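Local coordinates for universal stress protein (Archaeoglobus fulgidus, PDB 3LOQ) that binds adenosine monophosphate and belongs to the universal stress protein A family, but its precise role is unknown, at residues I77-M80 and S81-E85. Residues are numbered along the deposited sequence; the frame is centred on the assembly and turned at random.
Sequences IDEM and SEKAE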
ATOM      1  N   ILE A  77     -23.262   3.997  17.404  1.00 66.16           N
ATOM      2  CA  ILE A  77     -22.185   3.124  17.849  1.00 70.32           C
ATOM      3  C   ILE A  77     -22.714   1.698  17.908  1.00 72.18           C
ATOM      4  O   ILE A  77     -22.006   0.742  17.584  1.00 72.20           O
ATOM      5  CB  ILE A  77     -21.654   3.504  19.246  1.00 75.00           C
ATOM      6  CG1 ILE A  77     -20.987   4.876  19.224  1.00 80.50           C
ATOM      7  CG2 ILE A  77     -20.655   2.465  19.746  1.00 72.03           C
ATOM      8  CD1 ILE A  77     -21.949   5.998  19.010  1.00 81.90           C
ATOM      9  N   ASP A  78     -23.971   1.559  18.308  1.00 66.14           N
ATOM     10  CA  ASP A  78     -24.547   0.239  18.478  1.00 73.12           C
ATOM     11  C   ASP A  78     -24.963  -0.406  17.151  1.00 67.00           C
ATOM     12  O   ASP A  78     -24.695  -1.580  16.918  1.00 62.77           O
ATOM     13  CB  ASP A  78     -25.726   0.285  19.445  1.00 88.43           C
ATOM     14  CG  ASP A  78     -26.073  -1.083  19.984  1.00102.06           C
ATOM     15  OD1 ASP A  78     -25.270  -1.600  20.791  1.00107.85           O
ATOM     16  OD2 ASP A  78     -27.126  -1.646  19.589  1.00102.80           O
ATOM     17  N   GLU A  79     -25.637   0.353  16.293  1.00 68.07           N
ATOM     18  CA  GLU A  79     -25.894  -0.107  14.942  1.00 71.84           C
ATOM     19  C   GLU A  79     -24.577  -0.593  14.351  1.00 69.31           C
ATOM     20  O   GLU A  79     -24.457  -1.747  13.944  1.00 63.24           O
ATOM     21  CB  GLU A  79     -26.445   1.024  14.072  1.00 79.47           C
ATOM     22  CG  GLU A  79     -27.840   1.481  14.427  1.00 89.18           C
ATOM     23  CD  GLU A  79     -28.894   0.830  13.562  1.00 98.93           C
ATOM     24  OE1 GLU A  79     -28.533   0.281  12.499  1.00101.92           O
ATOM     25  OE2 GLU A  79     -30.086   0.872  13.940  1.00103.34           O
HETATM   26  N   MSE A  80     -23.582   0.294  14.321  1.00 68.19           N
HETATM   27  CA  MSE A  80     -22.312  -0.014  13.663  1.00 60.09           C
HETATM   28  C   MSE A  80     -21.614  -1.225  14.264  1.00 55.29           C
HETATM   29  O   MSE A  80     -21.113  -2.070  13.537  1.00 57.20           O
HETATM   30  CB  MSE A  80     -21.383   1.198  13.649  1.00 55.51           C
HETATM   31  CG  MSE A  80     -21.863   2.327  12.752  1.00 56.69           C
HETATM   32 SE   MSE A  80     -22.722   1.693  11.104  0.85 74.00          SE
HETATM   33  CE  MSE A  80     -22.340   3.227   9.954  1.00 99.00           C
ATOM     34  N   SER A  81     -21.611  -1.319  15.588  1.00 54.13           N
ATOM     35  CA  SER A  81     -20.955  -2.432  16.267  1.00 50.43           C
ATOM     36  C   SER A  81     -21.581  -3.770  15.915  1.00 57.71           C
ATOM     37  O   SER A  81     -20.873  -4.770  15.774  1.00 57.94           O
ATOM     38  CB  SER A  81     -21.006  -2.224  17.774  1.00 55.97           C
ATOM     39  OG  SER A  81     -20.391  -0.996  18.127  1.00 66.12           O
ATOM     40  N   GLU A  82     -22.904  -3.797  15.778  0.50 62.27           N
ATOM     41  CA  GLU A  82     -23.615  -5.027  15.429  0.50 63.46           C
ATOM     42  C   GLU A  82     -23.306  -5.466  14.003  0.50 59.42           C
ATOM     43  O   GLU A  82     -23.141  -6.657  13.735  0.50 59.50           O
ATOM     44  CB  GLU A  82     -25.131  -4.862  15.607  0.50 68.56           C
ATOM     45  CG  GLU A  82     -25.979  -5.929  14.900  0.50 67.37           C
ATOM     46  CD  GLU A  82     -26.020  -7.267  15.636  0.50 67.40           C
ATOM     47  OE1 GLU A  82     -24.956  -7.747  16.093  0.50 64.40           O
ATOM     48  OE2 GLU A  82     -27.127  -7.842  15.749  0.50 66.00           O
ATOM     49  N   LYS A  83     -23.240  -4.505  13.087  1.00 51.97           N
ATOM     50  CA  LYS A  83     -22.886  -4.807  11.713  1.00 43.13           C
ATOM     51  C   LYS A  83     -21.490  -5.437  11.635  1.00 47.72           C
ATOM     52  O   LYS A  83     -21.308  -6.483  11.009  1.00 49.63           O
ATOM     53  CB  LYS A  83     -22.982  -3.544  10.866  1.00 47.50           C
ATOM     54  CG  LYS A  83     -24.396  -3.000  10.812  1.00 55.03           C
ATOM     55  CD  LYS A  83     -24.539  -1.864   9.810  1.00 65.58           C
ATOM     56  CE  LYS A  83     -26.018  -1.503   9.621  1.00 77.71           C
ATOM     57  NZ  LYS A  83     -26.846  -2.655   9.099  1.00 83.76           N
ATOM     58  N   ALA A  84     -20.509  -4.829  12.299  1.00 44.79           N
ATOM     59  CA  ALA A  84     -19.154  -5.382  12.294  1.00 46.47           C
ATOM     60  C   ALA A  84     -19.111  -6.814  12.848  1.00 51.74           C
ATOM     61  O   ALA A  84     -18.417  -7.691  12.306  1.00 50.11           O
ATOM     62  CB  ALA A  84     -18.190  -4.472  13.067  1.00 42.43           C
ATOM     63  N   GLU A  85     -19.865  -7.051  13.917  1.00 50.14           N
ATOM     64  CA  GLU A  85     -19.833  -8.348  14.589  1.00 53.08           C
ATOM     65  C   GLU A  85     -20.469  -9.469  13.766  1.00 50.42           C
ATOM     66  O   GLU A  85     -20.148 -10.641  13.945  1.00 56.54           O
ATOM     67  CB  GLU A  85     -20.444  -8.246  15.987  1.00 59.91           C
ATOM     68  CG  GLU A  85     -19.433  -7.804  17.035  1.00 72.36           C
ATOM     69  CD  GLU A  85     -20.076  -7.154  18.242  1.00 86.62           C
ATOM     70  OE1 GLU A  85     -19.336  -6.786  19.186  1.00 93.97           O
ATOM     71  OE2 GLU A  85     -21.318  -7.004  18.243  1.00 88.42           O
TER
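Ser81 turns its hydroxyl back on the preceding turn of helix 75-97, where the carbonyl oxygen of Ile77 accepts hydrogen bonds from both its OG and its backbone N. The N-H bond to Ile77 O is ordinary at 2.9 Å; that from OG, modelled at 2.4 Å, is too short for its length to be trusted. A chi1 of -58° sets OG beside its own backbone N, a placement that lets a helical serine share the i-4 carbonyl. The i to i-4 pattern continues as Lys83 N meets Glu79 O and Ala84 N meets Met80 O, the latter with an N-H...O angle of 170°. The packed side of the turn is the one turned to strand 52-60, where Ala84 is buried.

Selenomethionine Met80 stands between this side and the looser one, its SE 4.2 Å from CD of Lys83. Lys83 starts back over the previous turn, with CG 3.4 Å from Glu79 O, but its outer part is exposed. Its NZ remains 4.8 Å from Glu79 OE1, so the opposite charges probably attract without forming a salt bridge. Asp78 and Glu82 complete the solvent side, joined by the backbone bond from Glu82 N to Asp78 O.

Within the family's alpha/beta fold, Ile77, Met80 and Ser81 pack on Ile59 of strand 52-60, while Ala84 reaches Phe57 of that strand and, like Ser81, touches loop residue Phe108.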